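Uncharacterized protein (Bacteroides eggerthii, PDB 4FTD) is of unknown function but joins an immunoglobulin-like domain to a six-bladed beta-propeller, and may take part in carbohydrate metabolism. Local coordinates at residues H160-K166 / K176-V182; E73-Y77 / T87-R91; V344-N348 / K425-L429; F400-G406 / R435-V441. One frame throughout, in Å; residues are numbered along the deposited sequence. Where two conformers were deposited one is given.

Contact 1. Residues H160-K166 / K176-V182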
loop_
_atom_site.group_PDB
_atom_site.type_symbol
_atom_site.label_atom_id
_atom_site.label_comp_id
_atom_site.label_asym_id
_atom_site.label_seq_id
_atom_site.Cartn_x
_atom_site.Cartn_y
_atom_site.Cartn_z
ATOM N N HIS A 160 10.449 28.241 3.265
ATOM C CA HIS A 160 9.323 27.702 2.450
ATOM C C HIS A 160 8.046 27.622 3.280
ATOM O O HIS A 160 8.067 27.131 4.399
ATOM C CB HIS A 160 9.612 26.273 1.911
ATOM C CG HIS A 160 10.651 26.220 0.826
ATOM N ND1 HIS A 160 11.272 25.047 0.436
ATOM C CD2 HIS A 160 11.175 27.201 0.051
ATOM C CE1 HIS A 160 12.138 25.313 -0.528
ATOM N NE2 HIS A 160 12.106 26.613 -0.774
ATOM N N THR A 161 6.974 28.157 2.722
ATOM C CA THR A 161 5.599 27.961 3.258
ATOM C C THR A 161 5.025 26.705 2.552
ATOM O O THR A 161 5.656 26.111 1.677
ATOM C CB THR A 161 4.788 29.247 3.069
ATOM O OG1 THR A 161 4.835 29.592 1.699
ATOM C CG2 THR A 161 5.354 30.453 3.921
ATOM N N PRO A 162 3.836 26.227 2.979
ATOM C CA PRO A 162 3.318 24.967 2.437
ATOM C C PRO A 162 3.155 24.965 0.916
ATOM O O PRO A 162 2.745 25.977 0.318
ATOM C CB PRO A 162 1.970 24.811 3.159
ATOM C CG PRO A 162 2.196 25.542 4.472
ATOM C CD PRO A 162 3.041 26.738 4.088
ATOM N N HIS A 163 3.536 23.855 0.299
ATOM C CA HIS A 163 3.611 23.799 -1.112
ATOM C C HIS A 163 3.361 22.416 -1.673
ATOM O O HIS A 163 3.379 21.445 -0.967
ATOM C CB HIS A 163 4.982 24.311 -1.585
ATOM C CG HIS A 163 6.147 23.567 -1.009
ATOM N ND1 HIS A 163 6.590 23.789 0.284
ATOM C CD2 HIS A 163 6.997 22.644 -1.560
ATOM C CE1 HIS A 163 7.679 23.042 0.490
ATOM N NE2 HIS A 163 7.928 22.313 -0.596
ATOM N N LEU A 164 3.063 22.406 -2.961
ATOM C CA LEU A 164 2.891 21.199 -3.755
ATOM C C LEU A 164 4.104 20.994 -4.668
ATOM O O LEU A 164 4.784 21.943 -5.049
ATOM C CB LEU A 164 1.612 21.294 -4.585
ATOM C CG LEU A 164 0.299 21.518 -3.844
ATOM C CD1 LEU A 164 -0.829 21.747 -4.846
ATOM C CD2 LEU A 164 -0.025 20.368 -2.932
ATOM N N LEU A 165 4.363 19.740 -4.981
ATOM C CA LEU A 165 5.374 19.318 -5.920
ATOM C C LEU A 165 4.622 18.410 -6.896
ATOM O O LEU A 165 3.958 17.471 -6.501
ATOM C CB LEU A 165 6.440 18.554 -5.166
ATOM C CG LEU A 165 7.246 19.241 -4.045
ATOM C CD1 LEU A 165 8.040 18.223 -3.244
ATOM C CD2 LEU A 165 8.210 20.274 -4.644
ATOM N N LYS A 166 4.687 18.715 -8.165
ATOM C CA LYS A 166 4.021 17.901 -9.166
ATOM C C LYS A 166 4.798 16.567 -9.267
ATOM O O LYS A 166 6.033 16.541 -9.403
ATOM C CB LYS A 166 4.019 18.666 -10.495
ATOM C CG LYS A 166 2.709 18.624 -11.257
ATOM C CD LYS A 166 2.817 19.128 -12.696
ATOM C CE LYS A 166 3.494 20.483 -12.866
ATOM N NZ LYS A 166 2.837 21.587 -12.114
ATOM N N LYS A 176 10.287 21.590 -8.069
ATOM C CA LYS A 176 9.668 22.857 -8.459
ATOM C C LYS A 176 8.424 23.139 -7.582
ATOM O O LYS A 176 7.310 22.816 -7.975
ATOM C CB LYS A 176 9.298 22.793 -9.929
ATOM C CG LYS A 176 10.517 22.515 -10.839
ATOM C CD LYS A 176 10.162 22.284 -12.312
ATOM C CE LYS A 176 9.856 23.572 -13.050
ATOM N NZ LYS A 176 9.706 23.333 -14.514
ATOM N N PRO A 177 8.634 23.765 -6.407
ATOM C CA PRO A 177 7.563 24.072 -5.468
ATOM C C PRO A 177 6.491 24.972 -6.009
ATOM O O PRO A 177 6.762 25.991 -6.621
ATOM C CB PRO A 177 8.293 24.742 -4.293
ATOM C CG PRO A 177 9.679 24.163 -4.353
ATOM C CD PRO A 177 9.963 24.060 -5.813
ATOM N N ILE A 178 5.249 24.571 -5.806
ATOM C CA ILE A 178 4.111 25.368 -6.174
ATOM C C ILE A 178 3.615 25.823 -4.803
ATOM O O ILE A 178 3.014 25.026 -4.063
ATOM C CB ILE A 178 3.067 24.514 -6.917
ATOM C CG1 ILE A 178 3.645 23.902 -8.218
ATOM C CG2 ILE A 178 1.827 25.340 -7.222
ATOM C CD1 ILE A 178 2.973 22.572 -8.587
HETATM N N MSE A 179 3.881 27.063 -4.422
HETATM C CA MSE A 179 3.405 27.562 -3.112
HETATM C C MSE A 179 1.885 27.861 -3.068
HETATM O O MSE A 179 1.331 28.502 -3.943
HETATM C CB MSE A 179 4.175 28.826 -2.663
HETATM C CG MSE A 179 5.313 28.492 -1.592
HETATM SE SE MSE A 179 6.721 27.679 -2.636
HETATM C CE MSE A 179 7.978 27.085 -1.183
ATOM N N LEU A 180 1.224 27.367 -2.034
ATOM C CA LEU A 180 -0.131 27.718 -1.775
ATOM C C LEU A 180 -0.258 29.160 -1.359
ATOM O O LEU A 180 0.615 29.700 -0.676
ATOM C CB LEU A 180 -0.645 26.821 -0.650
ATOM C CG LEU A 180 -0.806 25.328 -0.985
ATOM C CD1 LEU A 180 -1.133 24.547 0.301
ATOM C CD2 LEU A 180 -1.891 25.064 -2.053
ATOM N N ASP A 181 -1.389 29.774 -1.702
ATOM C CA ASP A 181 -1.743 31.093 -1.180
ATOM C C ASP A 181 -2.046 30.933 0.291
ATOM O O ASP A 181 -2.987 30.225 0.639
ATOM C CB ASP A 181 -2.940 31.644 -1.957
ATOM C CG ASP A 181 -3.352 33.031 -1.522
ATOM O OD1 ASP A 181 -2.889 33.546 -0.480
ATOM O OD2 ASP A 181 -4.171 33.613 -2.249
ATOM N N VAL A 182 -1.218 31.536 1.164
ATOM C CA VAL A 182 -1.405 31.442 2.630
ATOM C C VAL A 182 -1.798 32.818 3.224
ATOM O O VAL A 182 -1.655 33.054 4.409
ATOM C CB VAL A 182 -0.206 30.760 3.353
ATOM C CG1 VAL A 182 -0.151 29.272 3.043
ATOM C CG2 VAL A 182 1.118 31.442 2.997
HETATM O O HOH W 1 2.563 28.588 0.889
HETATM O O HOH W 2 6.637 20.499 -9.179
#
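Met-179, present as selenomethionine, sets its methyl CE over one face of the His-163 ring. CE lies 4.2 Å from the centroid of the His-163 ring, a CH-pi contact. The same CE comes 3.4 Å from His-160 CD2, where the two side chains cross at about a right angle. The Met-179 chain bends at chi2 (75°), which carries the selenium beside His-163 and lets the methyl reach both histidines. Pro-177 CB packs beside His-163 as well, 3.7 Å from CD2 of that ring.

Beneath these side chains the backbones pair antiparallel. Leu-164 N donates to Ile-178 O at 2.8 Å, and Ile-178 N returns a bond to Leu-164 O. Leu-180 N then reaches Pro-162 O at 3.1 Å. One water accepts from Thr-161 OG1 and donates to both Pro-162 O and Leu-180 O. It bridges the two segments beyond the paired strands. A second water links Lys-166 N to Lys-176 O.

The His-163 ring is fixed from two ends. ND1 donates in the ring plane to Thr-161 O at 2.9 Å, and NE2 bonds Tyr-130 OH. His-160 ND1 is held by Asp-132.

Strand 178-179 is the outermost strand of a four-stranded propeller blade. Strand 163-166 lies between it and strand 147-152, and helix 167-171 covers Leu-165 at the turn.

Contact 2. Residues E73-Y77 / T87-R91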
loop_
_atom_site.group_PDB
_atom_site.type_symbol
_atom_site.label_atom_id
_atom_site.label_comp_id
_atom_site.label_asym_id
_atom_site.label_seq_id
_atom_site.Cartn_x
_atom_site.Cartn_y
_atom_site.Cartn_z
ATOM N N GLU A 73 0.890 -41.930 -29.546
ATOM C CA GLU A 73 0.718 -40.528 -29.947
ATOM C C GLU A 73 -0.267 -39.817 -29.070
ATOM O O GLU A 73 -0.534 -38.646 -29.331
ATOM C CB GLU A 73 0.175 -40.428 -31.402
ATOM C CG GLU A 73 1.101 -40.939 -32.473
ATOM C CD GLU A 73 0.723 -40.456 -33.870
ATOM O OE1 GLU A 73 -0.468 -40.202 -34.229
ATOM O OE2 GLU A 73 1.670 -40.303 -34.637
ATOM N N VAL A 74 -0.874 -40.535 -28.110
ATOM C CA VAL A 74 -1.921 -40.002 -27.235
ATOM C C VAL A 74 -1.486 -40.286 -25.816
ATOM O O VAL A 74 -1.024 -41.370 -25.547
ATOM C CB VAL A 74 -3.319 -40.615 -27.489
ATOM C CG1 VAL A 74 -4.367 -39.864 -26.650
ATOM C CG2 VAL A 74 -3.657 -40.501 -28.951
HETATM N N MSE A 75 -1.588 -39.313 -24.925
HETATM C CA MSE A 75 -1.133 -39.505 -23.537
HETATM C C MSE A 75 -2.199 -39.019 -22.556
HETATM O O MSE A 75 -2.871 -38.019 -22.810
HETATM C CB MSE A 75 0.181 -38.739 -23.327
HETATM C CG MSE A 75 1.327 -39.326 -24.156
HETATM SE SE MSE A 75 3.016 -38.411 -23.831
HETATM C CE MSE A 75 3.495 -39.308 -22.032
ATOM N N ASP A 76 -2.325 -39.716 -21.433
ATOM C CA ASP A 76 -3.334 -39.413 -20.413
ATOM C C ASP A 76 -2.676 -38.646 -19.265
ATOM O O ASP A 76 -1.923 -39.220 -18.460
ATOM C CB ASP A 76 -3.959 -40.718 -19.904
ATOM C CG ASP A 76 -5.088 -40.489 -18.882
ATOM O OD1 ASP A 76 -5.407 -39.341 -18.497
ATOM O OD2 ASP A 76 -5.653 -41.503 -18.447
ATOM N N TYR A 77 -2.935 -37.346 -19.223
ATOM C CA TYR A 77 -2.458 -36.463 -18.159
ATOM C C TYR A 77 -3.609 -36.023 -17.221
ATOM O O TYR A 77 -3.570 -34.939 -16.661
ATOM C CB TYR A 77 -1.747 -35.249 -18.778
ATOM C CG TYR A 77 -0.310 -35.554 -19.114
ATOM C CD1 TYR A 77 0.030 -36.141 -20.323
ATOM C CD2 TYR A 77 0.695 -35.343 -18.183
ATOM C CE1 TYR A 77 1.344 -36.443 -20.616
ATOM C CE2 TYR A 77 2.016 -35.640 -18.471
ATOM C CZ TYR A 77 2.331 -36.200 -19.691
ATOM O OH TYR A 77 3.639 -36.489 -20.009
ATOM N N THR A 87 3.541 -35.583 -14.250
ATOM C CA THR A 87 4.638 -36.142 -15.059
ATOM C C THR A 87 4.257 -37.580 -15.460
ATOM O O THR A 87 3.619 -38.280 -14.695
ATOM C CB THR A 87 5.955 -36.134 -14.273
ATOM O OG1 THR A 87 6.265 -34.783 -13.927
ATOM C CG2 THR A 87 7.117 -36.685 -15.081
ATOM N N GLN A 88 4.593 -37.962 -16.688
ATOM C CA GLN A 88 4.390 -39.299 -17.279
ATOM C C GLN A 88 5.704 -39.615 -18.051
ATOM O O GLN A 88 6.414 -38.705 -18.482
ATOM C CB GLN A 88 3.287 -39.325 -18.357
ATOM C CG GLN A 88 1.858 -39.042 -17.943
ATOM C CD GLN A 88 1.252 -40.222 -17.233
ATOM O OE1 GLN A 88 1.524 -40.449 -16.069
ATOM N NE2 GLN A 88 0.441 -40.986 -17.935
ATOM N N VAL A 89 5.979 -40.900 -18.259
ATOM C CA VAL A 89 7.127 -41.352 -19.026
ATOM C C VAL A 89 6.761 -41.306 -20.506
ATOM O O VAL A 89 5.710 -41.782 -20.893
ATOM C CB VAL A 89 7.588 -42.780 -18.612
ATOM C CG1 VAL A 89 8.602 -43.310 -19.595
ATOM C CG2 VAL A 89 8.214 -42.757 -17.216
ATOM N N LEU A 90 7.591 -40.647 -21.312
ATOM C CA LEU A 90 7.491 -40.719 -22.760
ATOM C C LEU A 90 8.638 -41.608 -23.196
ATOM O O LEU A 90 9.812 -41.250 -23.015
ATOM C CB LEU A 90 7.623 -39.364 -23.440
ATOM C CG LEU A 90 7.546 -39.382 -24.974
ATOM C CD1 LEU A 90 6.703 -38.256 -25.489
ATOM C CD2 LEU A 90 8.931 -39.288 -25.603
ATOM N N ARG A 91 8.296 -42.766 -23.760
ATOM C CA ARG A 91 9.262 -43.749 -24.212
ATOM C C ARG A 91 9.442 -43.743 -25.746
ATOM O O ARG A 91 8.472 -43.782 -26.484
ATOM C CB ARG A 91 8.872 -45.137 -23.701
ATOM C CG ARG A 91 9.726 -46.302 -24.212
ATOM C CD ARG A 91 9.463 -47.597 -23.463
ATOM N NE ARG A 91 9.767 -47.436 -22.045
ATOM C CZ ARG A 91 9.434 -48.281 -21.078
ATOM N NH1 ARG A 91 8.776 -49.407 -21.335
ATOM N NH2 ARG A 91 9.782 -47.995 -19.825
HETATM O O HOH W 3 0.440 -41.490 -20.525
#
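Gln-88 lays its CG over one face of the Tyr-77 ring. Gln-88 CG is 3.6 Å from the Tyr-77 ring centroid, a CH-pi contact offset toward the rim. Gln-88 CB lies 3.3 Å from Tyr-77 OH, so the aliphatic part of the glutamine covers the phenol end. The chain then bends at chi2 (-76°) and carries the amide toward Asp-76, its plane 72° from the ring. Gln-88 NE2 comes 3.0 Å from Asp-76 O, but the angle is too poor for a hydrogen bond. NE2 donates instead to a water at 2.6 Å, which also takes a weak bond from Asp-76 N. The phenol OH is held by Met-103 O. With an alanine in place of Tyr-77, Gln-88 CG would probably lose the ring it rests on and Met-103 O its hydroxyl partner. Next to this pair, Met-75 (selenomethionine) reaches across with CE 3.5 Å from Val-89 O. Its selenium touches Leu-90 CD1 at 4.0 Å. The contact lies in the immunoglobulin-like domain. Strand 74-75 pairs with strand 58-64, and strand 85-93 pairs with strand 98-106. Side chains thus join strands that are not hydrogen-bonded neighbours, with Ile-60 touching both Met-75 and Leu-90.

Contact 3. Residues V344-N348 / K425-L429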
loop_
_atom_site.group_PDB
_atom_site.type_symbol
_atom_site.label_atom_id
_atom_site.label_comp_id
_atom_site.label_asym_id
_atom_site.label_seq_id
_atom_site.Cartn_x
_atom_site.Cartn_y
_atom_site.Cartn_z
ATOM N N VAL A 344 -5.682 0.632 4.776
ATOM C CA VAL A 344 -6.005 -0.615 4.068
ATOM C C VAL A 344 -6.185 -0.313 2.582
ATOM O O VAL A 344 -6.976 0.529 2.233
ATOM C CB VAL A 344 -7.262 -1.285 4.629
ATOM C CG1 VAL A 344 -7.638 -2.528 3.798
ATOM C CG2 VAL A 344 -7.054 -1.624 6.099
ATOM N N VAL A 345 -5.425 -1.015 1.733
ATOM C CA VAL A 345 -5.419 -0.852 0.284
ATOM C C VAL A 345 -5.905 -2.130 -0.376
ATOM O O VAL A 345 -5.340 -3.188 -0.100
ATOM C CB VAL A 345 -3.952 -0.640 -0.210
ATOM C CG1 VAL A 345 -3.895 -0.436 -1.711
ATOM C CG2 VAL A 345 -3.333 0.543 0.491
ATOM N N THR A 346 -6.952 -2.043 -1.211
ATOM C CA THR A 346 -7.409 -3.177 -2.011
ATOM C C THR A 346 -6.910 -2.975 -3.434
ATOM O O THR A 346 -7.155 -1.939 -4.031
ATOM C CB THR A 346 -8.934 -3.331 -2.018
ATOM O OG1 THR A 346 -9.372 -3.532 -0.675
ATOM C CG2 THR A 346 -9.368 -4.552 -2.895
ATOM N N PHE A 347 -6.229 -3.985 -3.978
ATOM C CA PHE A 347 -5.589 -3.877 -5.279
ATOM C C PHE A 347 -5.510 -5.225 -5.982
ATOM O O PHE A 347 -4.906 -6.166 -5.445
ATOM C CB PHE A 347 -4.180 -3.307 -5.119
ATOM C CG PHE A 347 -3.436 -3.152 -6.412
ATOM C CD1 PHE A 347 -3.703 -2.079 -7.252
ATOM C CD2 PHE A 347 -2.450 -4.073 -6.790
ATOM C CE1 PHE A 347 -3.015 -1.927 -8.460
ATOM C CE2 PHE A 347 -1.774 -3.938 -8.005
ATOM C CZ PHE A 347 -2.051 -2.859 -8.837
ATOM N N ASN A 348 -6.108 -5.297 -7.180
ATOM C CA ASN A 348 -6.078 -6.491 -8.034
ATOM C C ASN A 348 -6.389 -7.765 -7.234
ATOM O O ASN A 348 -5.639 -8.771 -7.262
ATOM C CB ASN A 348 -4.711 -6.566 -8.761
ATOM C CG ASN A 348 -4.682 -7.582 -9.899
ATOM O OD1 ASN A 348 -5.681 -7.803 -10.577
ATOM N ND2 ASN A 348 -3.511 -8.199 -10.120
ATOM N N LYS A 425 -9.522 -1.727 -15.200
ATOM C CA LYS A 425 -8.888 -2.731 -14.351
ATOM C C LYS A 425 -7.638 -2.135 -13.673
ATOM O O LYS A 425 -6.897 -1.341 -14.283
ATOM C CB LYS A 425 -8.497 -3.950 -15.185
ATOM C CG LYS A 425 -7.972 -5.119 -14.364
ATOM C CD LYS A 425 -7.433 -6.228 -15.256
ATOM C CE LYS A 425 -6.704 -7.295 -14.450
ATOM N NZ LYS A 425 -5.707 -7.975 -15.308
ATOM N N ASP A 426 -7.381 -2.547 -12.433
ATOM C CA ASP A 426 -6.200 -2.066 -11.711
ATOM C C ASP A 426 -4.943 -2.459 -12.489
ATOM O O ASP A 426 -4.867 -3.583 -12.999
ATOM C CB ASP A 426 -6.121 -2.673 -10.321
ATOM C CG ASP A 426 -7.233 -2.217 -9.407
ATOM O OD1 ASP A 426 -7.917 -1.214 -9.703
ATOM O OD2 ASP A 426 -7.380 -2.860 -8.355
ATOM N N ALA A 427 -3.991 -1.522 -12.587
ATOM C CA ALA A 427 -2.745 -1.717 -13.351
ATOM C C ALA A 427 -1.482 -1.414 -12.543
ATOM O O ALA A 427 -0.515 -2.161 -12.626
ATOM C CB ALA A 427 -2.761 -0.869 -14.609
ATOM N N LYS A 428 -1.491 -0.334 -11.757
ATOM C CA LYS A 428 -0.309 0.094 -11.014
ATOM C C LYS A 428 -0.702 0.533 -9.600
ATOM O O LYS A 428 -1.630 1.313 -9.439
ATOM C CB LYS A 428 0.369 1.237 -11.790
ATOM C CG LYS A 428 1.849 1.443 -11.515
ATOM C CD LYS A 428 2.488 2.391 -12.537
ATOM C CE LYS A 428 2.204 3.861 -12.251
ATOM N NZ LYS A 428 2.943 4.754 -13.194
ATOM N N LEU A 429 0.016 0.035 -8.586
ATOM C CA LEU A 429 -0.177 0.398 -7.189
ATOM C C LEU A 429 0.978 1.309 -6.784
ATOM O O LEU A 429 2.146 0.886 -6.805
ATOM C CB LEU A 429 -0.176 -0.841 -6.275
ATOM C CG LEU A 429 -0.234 -0.608 -4.756
ATOM C CD1 LEU A 429 -1.515 0.129 -4.418
ATOM C CD2 LEU A 429 -0.111 -1.918 -3.978
HETATM O O HOH W 4 -9.119 -3.113 -6.447
#
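Two neighbouring blades of the beta-propeller meet where Phe-347, at the end of strand 342-347, packs on Leu-429 and Asp-426 of strand 426-435. Leu-429 CB sits over the centre of the Phe-347 ring, 3.6 Å from the centroid and only 6° off the ring normal. Asn-348 CB covers the opposite face, nearer the rim. Phe-347 CG is anti to the backbone N (chi1 -180°), which sends the ring out toward the other strand. Backbone is met there too: Phe-347 CZ is 3.6 Å from Leu-429 N, and Lys-428 N lies at the ring edge. Further along, Val-345 CG1 meets Leu-429 CD1 at 3.6 Å.

The stretch that receives the ring is a classic beta bulge. Ala-427 and Lys-428 both face Glu-419 of strand 412-420, the next strand of the closing blade. An alanine at Phe-347 would probably open a gap against this bulge and leave Leu-429 CB without the face it rests on.

A polar link lies beside the ring. Asn-348 N donates to Asp-426 OD2 at 3.0 Å in a nearly straight bond (172°), which OD2 accepts on its anti lone pair. A water also donates to OD2 at 2.6 Å and makes a weak bond to Thr-346 O. The carboxylate plane is almost parallel to the phenyl ring, and Asp-426 CB is 3.7 Å from Phe-347 CE1. The second oxygen, OD1, forms a salt bridge with Lys-420. Asn-348 ND2 bonds Gly-113 O, and Ile-418 and Ile-447 pack against Phe-347.

Contact 4. Residues F400-G406 / R435-V441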
loop_
_atom_site.group_PDB
_atom_site.type_symbol
_atom_site.label_atom_id
_atom_site.label_comp_id
_atom_site.label_asym_id
_atom_site.label_seq_id
_atom_site.Cartn_x
_atom_site.Cartn_y
_atom_site.Cartn_z
ATOM N N PHE A 400 10.503 -0.215 2.647
ATOM C CA PHE A 400 11.412 0.787 2.124
ATOM C C PHE A 400 11.832 1.642 3.308
ATOM O O PHE A 400 11.026 2.350 3.875
ATOM C CB PHE A 400 10.823 1.645 1.004
ATOM C CG PHE A 400 11.864 2.525 0.359
ATOM C CD1 PHE A 400 12.198 3.750 0.921
ATOM C CD2 PHE A 400 12.560 2.089 -0.763
ATOM C CE1 PHE A 400 13.196 4.542 0.368
ATOM C CE2 PHE A 400 13.564 2.879 -1.325
ATOM C CZ PHE A 400 13.890 4.099 -0.744
ATOM N N LYS A 401 13.091 1.533 3.679
ATOM C CA LYS A 401 13.653 2.254 4.793
ATOM C C LYS A 401 13.949 3.694 4.400
ATOM O O LYS A 401 14.667 3.925 3.424
ATOM C CB LYS A 401 14.918 1.538 5.223
ATOM C CG LYS A 401 14.653 0.290 6.049
ATOM C CD LYS A 401 15.976 -0.328 6.455
ATOM C CE LYS A 401 16.036 -0.598 7.939
ATOM N NZ LYS A 401 16.041 0.631 8.811
ATOM N N LEU A 402 13.431 4.650 5.183
ATOM C CA LEU A 402 13.556 6.077 4.891
ATOM C C LEU A 402 14.840 6.680 5.480
ATOM O O LEU A 402 15.148 7.829 5.215
ATOM C CB LEU A 402 12.310 6.836 5.395
ATOM C CG LEU A 402 10.930 6.467 4.824
ATOM C CD1 LEU A 402 9.779 7.028 5.674
ATOM C CD2 LEU A 402 10.874 6.963 3.399
ATOM N N GLY A 403 15.566 5.917 6.297
ATOM C CA GLY A 403 16.768 6.426 6.967
ATOM C C GLY A 403 16.405 7.338 8.136
ATOM O O GLY A 403 15.241 7.480 8.526
ATOM N N GLY A 404 17.428 7.953 8.686
ATOM C CA GLY A 404 17.292 8.857 9.802
ATOM C C GLY A 404 17.362 8.060 11.083
ATOM O O GLY A 404 17.739 6.901 11.097
ATOM N N SER A 405 17.013 8.698 12.185
ATOM C CA SER A 405 17.053 8.021 13.470
ATOM C C SER A 405 15.927 8.567 14.336
ATOM O O SER A 405 15.156 9.460 13.940
ATOM C CB SER A 405 18.422 8.208 14.122
ATOM O OG SER A 405 18.635 9.571 14.340
ATOM N N GLY A 406 15.797 8.005 15.516
ATOM C CA GLY A 406 14.731 8.420 16.382
ATOM C C GLY A 406 14.796 9.876 16.775
ATOM O O GLY A 406 15.847 10.385 17.008
ATOM N N ARG A 435 8.199 10.731 6.613
ATOM C CA ARG A 435 8.521 10.732 8.012
ATOM C C ARG A 435 9.405 11.915 8.360
ATOM O O ARG A 435 10.411 12.210 7.672
ATOM C CB ARG A 435 9.125 9.408 8.392
ATOM C CG ARG A 435 9.358 9.246 9.882
ATOM C CD ARG A 435 10.791 9.554 10.260
ATOM N NE ARG A 435 11.068 9.316 11.659
ATOM C CZ ARG A 435 12.236 9.547 12.245
ATOM N NH1 ARG A 435 13.242 10.057 11.552
ATOM N NH2 ARG A 435 12.401 9.262 13.536
ATOM N N THR A 436 9.032 12.603 9.435
ATOM C CA THR A 436 9.733 13.820 9.897
ATOM C C THR A 436 11.223 13.607 10.149
ATOM O O THR A 436 11.590 12.693 10.880
ATOM C CB THR A 436 9.077 14.396 11.152
ATOM O OG1 THR A 436 7.694 14.623 10.861
ATOM C CG2 THR A 436 9.768 15.693 11.614
ATOM N N GLN A 437 12.037 14.431 9.506
ATOM C CA GLN A 437 13.520 14.374 9.576
ATOM C C GLN A 437 14.139 13.160 8.841
ATOM O O GLN A 437 15.334 12.873 9.012
ATOM C CB GLN A 437 14.068 14.538 11.025
ATOM C CG GLN A 437 13.750 15.906 11.613
ATOM C CD GLN A 437 14.158 16.069 13.078
ATOM O OE1 GLN A 437 13.340 16.394 13.949
ATOM N NE2 GLN A 437 15.397 15.804 13.356
ATOM N N SER A 438 13.363 12.485 8.001
ATOM C CA SER A 438 13.889 11.428 7.125
ATOM C C SER A 438 13.564 11.682 5.664
ATOM O O SER A 438 14.344 11.369 4.817
ATOM C CB SER A 438 13.359 10.074 7.495
ATOM O OG SER A 438 13.672 9.768 8.824
ATOM N N GLY A 439 12.385 12.221 5.361
ATOM C CA GLY A 439 12.001 12.510 3.989
ATOM C C GLY A 439 10.813 11.651 3.536
ATOM O O GLY A 439 10.076 11.147 4.351
ATOM N N PHE A 440 10.656 11.485 2.227
ATOM C CA PHE A 440 9.527 10.751 1.669
ATOM C C PHE A 440 9.918 9.896 0.481
ATOM O O PHE A 440 10.960 10.124 -0.106
ATOM C CB PHE A 440 8.374 11.691 1.339
ATOM C CG PHE A 440 8.580 12.622 0.147
ATOM C CD1 PHE A 440 8.321 12.191 -1.143
ATOM C CD2 PHE A 440 8.950 13.967 0.342
ATOM C CE1 PHE A 440 8.495 13.049 -2.238
ATOM C CE2 PHE A 440 9.101 14.826 -0.727
ATOM C CZ PHE A 440 8.853 14.373 -2.015
ATOM N N VAL A 441 9.068 8.935 0.139
ATOM C CA VAL A 441 9.304 8.007 -0.986
ATOM C C VAL A 441 7.965 7.715 -1.680
ATOM O O VAL A 441 6.875 7.735 -1.043
ATOM C CB VAL A 441 9.999 6.706 -0.496
ATOM C CG1 VAL A 441 9.087 5.868 0.384
ATOM C CG2 VAL A 441 10.507 5.836 -1.637
HETATM O O HOH W 5 16.471 10.001 5.696
HETATM O O HOH W 6 16.067 11.311 11.248
#
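Ser-438 OG donates to Gly-403 O at 2.8 Å and accepts from Arg-435 NH1, also at 2.8 Å. The hydroxyl thus takes one bond and gives one, and so links the arginine to the facing loop. Ser-438 OG stands above the carbonyl plane of Gly-403. Arg-435 also holds that loop directly. Its NH2 donates to Ser-405 O at 2.8 Å, close to the guanidinium plane but above the carbonyl plane of Ser-405. NH1 adds a weak bond to the same oxygen. The chain bends at chi2 (-98°) to bring the guanidinium there. NE and NH2 also bond Ala-358 O and Gly-359 O, respectively. Gly-404 leaves room for Ser-438, since a side chain here would clash with OG. One water donates to both Leu-402 O and Ser-438 O.

Apolar contacts lie beside this polar group. Leu-402 CD1 is 3.7 Å from Arg-435 CB, and its CD2 is 3.7 Å from Val-441 CG1. Val-441 CG2 lies over one face of the Phe-400 ring, 3.8 Å from the centroid.

Ser-438 and Gly-439 face Arg-435 in a classic beta bulge, at the turn from strand 426-435 into strand 439-446. Strand 398-401 belongs to the preceding blade, beside strand 369-374, and Phe-400 reaches over to strand 120-125 of the closing blade.

Contact 2 comes first along the chain and stands alone in the immunoglobulin-like domain. Its centre is 68 Å from that of contact 1, on the opposite side of the chain's centre. The other three lie in the propeller. Contact 1 follows contact 2 and is within one blade. Contacts 3 and 4 come last, their segments alternating in sequence and their centres 25 Å apart. Each joins the blade of strands 342-347 and 398-401 to the closing blade, where strand 120-125 pairs with strand 439-446 near the C-terminal end. Contact 4 also touches contact 1, through Phe-440 CZ and Leu-165 CD1 at 4.1 Å. The closing blade is thus packed against both its neighbours, where the ring is completed.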